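Side-chain contact in uncharacterized protein Atu1735 (Agrobacterium tumefaciens, PDB 2PPX), which is of unknown function but probably binds DNA, as an XRE-family-like helix-turn-helix protein: residues K36-R39 with R40-L44. Numbering follows the deposited sequence.
Sequences KIIR and RALKL. With SO4 (sulfate ion), chain B; SO4 (sulfate ion), chain F.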
ATOM      1  N   LYS A  36      -0.129  15.987  -8.697  1.00 62.86           N
ATOM      2  CA  LYS A  36      -0.110  16.551 -10.049  1.00 63.22           C
ATOM      3  C   LYS A  36       0.192  18.050 -10.011  1.00 61.82           C
ATOM      4  O   LYS A  36       0.968  18.544 -10.833  1.00 61.18           O
ATOM      5  CB  LYS A  36      -1.450  16.319 -10.763  1.00 63.41           C
ATOM      6  CG  LYS A  36      -1.440  16.702 -12.216  1.00 64.96           C
ATOM      7  CD  LYS A  36      -2.740  16.233 -12.863  1.00 67.53           C
ATOM      8  CE  LYS A  36      -2.838  16.721 -14.266  1.00 70.69           C
ATOM      9  NZ  LYS A  36      -4.108  16.209 -14.902  1.00 74.38           N
ATOM     10  N   ILE A  37      -0.419  18.757  -9.056  1.00 60.62           N
ATOM     11  CA  ILE A  37      -0.058  20.156  -8.737  1.00 60.87           C
ATOM     12  C   ILE A  37       1.427  20.351  -8.441  1.00 60.82           C
ATOM     13  O   ILE A  37       2.096  21.219  -9.020  1.00 58.42           O
ATOM     14  CB  ILE A  37      -0.901  20.734  -7.569  1.00 60.59           C
ATOM     15  CG1 ILE A  37      -2.397  20.638  -7.937  1.00 62.21           C
ATOM     16  CG2 ILE A  37      -0.513  22.250  -7.288  1.00 59.51           C
ATOM     17  CD1 ILE A  37      -3.354  21.121  -6.847  1.00 62.57           C
ATOM     18  N   ILE A  38       1.931  19.533  -7.527  1.00 59.91           N
ATOM     19  CA  ILE A  38       3.310  19.631  -7.098  1.00 61.50           C
ATOM     20  C   ILE A  38       4.232  19.342  -8.292  1.00 60.44           C
ATOM     21  O   ILE A  38       5.141  20.099  -8.547  1.00 58.97           O
ATOM     22  CB  ILE A  38       3.600  18.599  -5.943  1.00 61.68           C
ATOM     23  CG1 ILE A  38       2.850  19.021  -4.651  1.00 62.90           C
ATOM     24  CG2 ILE A  38       5.102  18.517  -5.664  1.00 62.70           C
ATOM     25  CD1 ILE A  38       2.757  17.836  -3.651  1.00 63.86           C
ATOM     26  N   ARG A  39       3.983  18.230  -9.012  1.00 60.06           N
ATOM     27  CA  ARG A  39       4.846  17.873 -10.146  1.00 60.21           C
ATOM     28  C   ARG A  39       4.883  18.959 -11.228  1.00 59.58           C
ATOM     29  O   ARG A  39       5.946  19.335 -11.722  1.00 59.10           O
ATOM     30  CB  ARG A  39       4.395  16.533 -10.768  1.00 59.74           C
ATOM     31  CG  ARG A  39       5.277  16.104 -11.941  1.00 61.38           C
ATOM     32  CD  ARG A  39       4.790  14.793 -12.555  1.00 59.66           C
ATOM     33  NE  ARG A  39       3.420  14.831 -13.068  1.00 60.62           N
ATOM     34  CZ  ARG A  39       3.043  15.374 -14.230  1.00 62.21           C
ATOM     35  NH1 ARG A  39       3.932  15.990 -15.019  1.00 60.07           N
ATOM     36  NH2 ARG A  39       1.762  15.316 -14.599  1.00 60.84           N
ATOM     37  N   ARG A  40       3.712  19.446 -11.625  1.00 59.28           N
ATOM     38  CA  ARG A  40       3.663  20.532 -12.606  1.00 59.03           C
ATOM     39  C   ARG A  40       4.303  21.812 -12.091  1.00 59.24           C
ATOM     40  O   ARG A  40       4.929  22.567 -12.854  1.00 58.50           O
ATOM     41  CB  ARG A  40       2.235  20.794 -13.049  1.00 58.72           C
ATOM     42  CG  ARG A  40       1.726  19.690 -13.947  1.00 59.37           C
ATOM     43  CD  ARG A  40       0.386  20.042 -14.518  1.00 59.02           C
ATOM     44  NE  ARG A  40      -0.018  19.037 -15.497  1.00 59.67           N
ATOM     45  CZ  ARG A  40      -1.193  18.986 -16.103  1.00 61.80           C
ATOM     46  NH1 ARG A  40      -1.433  18.009 -16.986  1.00 63.09           N
ATOM     47  NH2 ARG A  40      -2.136  19.882 -15.823  1.00 61.73           N
ATOM     48  N   ALA A  41       4.202  22.063 -10.794  1.00 59.51           N
ATOM     49  CA  ALA A  41       4.812  23.291 -10.282  1.00 60.31           C
ATOM     50  C   ALA A  41       6.338  23.227 -10.284  1.00 60.92           C
ATOM     51  O   ALA A  41       7.016  24.271 -10.364  1.00 62.08           O
ATOM     52  CB  ALA A  41       4.284  23.627  -8.917  1.00 61.36           C
ATOM     53  N   LEU A  42       6.856  22.003 -10.211  1.00 62.04           N
ATOM     54  CA  LEU A  42       8.286  21.729 -10.316  1.00 62.53           C
ATOM     55  C   LEU A  42       8.761  21.546 -11.770  1.00 62.25           C
ATOM     56  O   LEU A  42       9.952  21.349 -11.993  1.00 62.22           O
ATOM     57  CB  LEU A  42       8.642  20.475  -9.499  1.00 62.52           C
ATOM     58  CG  LEU A  42       8.345  20.514  -7.996  1.00 63.15           C
ATOM     59  CD1 LEU A  42       8.746  19.191  -7.335  1.00 62.82           C
ATOM     60  CD2 LEU A  42       9.024  21.717  -7.328  1.00 66.55           C
ATOM     61  N   LYS A  43       7.827  21.601 -12.726  0.50 61.66           N
ATOM     62  CA  LYS A  43       8.130  21.435 -14.155  0.50 61.58           C
ATOM     63  C   LYS A  43       8.807  20.098 -14.474  0.50 61.21           C
ATOM     64  O   LYS A  43       9.765  20.040 -15.256  0.50 61.10           O
ATOM     65  CB  LYS A  43       8.979  22.600 -14.691  0.50 61.35           C
ATOM     66  CG  LYS A  43       8.177  23.796 -15.188  0.50 61.93           C
ATOM     67  CD  LYS A  43       8.885  24.492 -16.355  0.50 64.84           C
ATOM     68  CE  LYS A  43      10.191  25.167 -15.940  0.50 64.72           C
ATOM     69  NZ  LYS A  43      10.815  25.960 -17.046  0.50 65.59           N
ATOM     70  N   LEU A  44       8.299  19.030 -13.870  1.00 61.13           N
ATOM     71  CA  LEU A  44       8.823  17.693 -14.089  1.00 60.77           C
ATOM     72  C   LEU A  44       7.803  16.871 -14.832  1.00 60.68           C
ATOM     73  O   LEU A  44       6.601  16.977 -14.577  1.00 60.73           O
ATOM     74  CB  LEU A  44       9.169  17.004 -12.761  1.00 60.76           C
ATOM     75  CG  LEU A  44      10.277  17.744 -11.992  1.00 61.24           C
ATOM     76  CD1 LEU A  44      10.482  17.084 -10.638  1.00 60.17           C
ATOM     77  CD2 LEU A  44      11.609  17.850 -12.788  1.00 61.91           C
TER
HETATM   78  S   SO4 B 101       2.096  16.967 -18.051  1.00 56.26           S
HETATM   79  O1  SO4 B 101       1.570  17.055 -19.400  1.00 59.86           O
HETATM   80  O2  SO4 B 101       1.042  16.344 -17.275  1.00 56.08           O
HETATM   81  O3  SO4 B 101       3.389  16.300 -18.060  1.00 57.16           O
HETATM   82  O4  SO4 B 101       2.395  18.274 -17.470  1.00 59.95           O
HETATM   83  S   SO4 F 106      -5.058  18.245 -17.547  1.00111.91           S
HETATM   84  O1  SO4 F 106      -4.318  16.995 -17.698  1.00111.99           O
HETATM   85  O2  SO4 F 106      -6.337  18.128 -18.248  1.00112.27           O
HETATM   86  O3  SO4 F 106      -5.298  18.504 -16.125  1.00111.62           O
HETATM   87  O4  SO4 F 106      -4.283  19.342 -18.130  1.00112.05           O
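Arg39 reaches past the end of helix 34-41 to the backbone of Leu44. Its NH1 gives a hydrogen bond of 2.9 Å to Leu44 O, in the carbonyl plane and near the guanidinium plane. Chi1 and chi2 keep the chain extended, and a turn about the CG-CD bond (chi3 59°) brings the guanidinium beside that carbonyl. Leu44 O and O2 of the chain B sulfate lie at the edge of the group. NE forms a salt bridge with Glu64, while NH1 and NH2 bind O3 and O2 of that sulfate. This buried arginine, also touching Gln46 and Phe49 of helix 46-53, is the tight part of the contact. Nearby, Ile38 CG2 lies 4.1 Å from Leu42 CD1, the two side chains running alongside each other.

The solvent side is built differently. Arg40 and Lys36 extend in parallel, and Lys36 CE lies over the centre of the Arg40 guanidinium, 3.2 Å above its plane. Arg40 NH1 links both sulfates, at 3.0 Å from O2 of the chain B ion and 3.1 Å from O1 of the chain F ion. Lys36 NZ grips O1 and O3 of the latter. The anions probably offset the charge of this basic cluster.

Lys43 leaves the helix with positive phi (58°). Leu44 N bonds back to Arg39 O at 3.2 Å, and Lys43 N to Arg40 O. These bonds make a Schellman motif, closing the first helix of a helix-turn-helix domain.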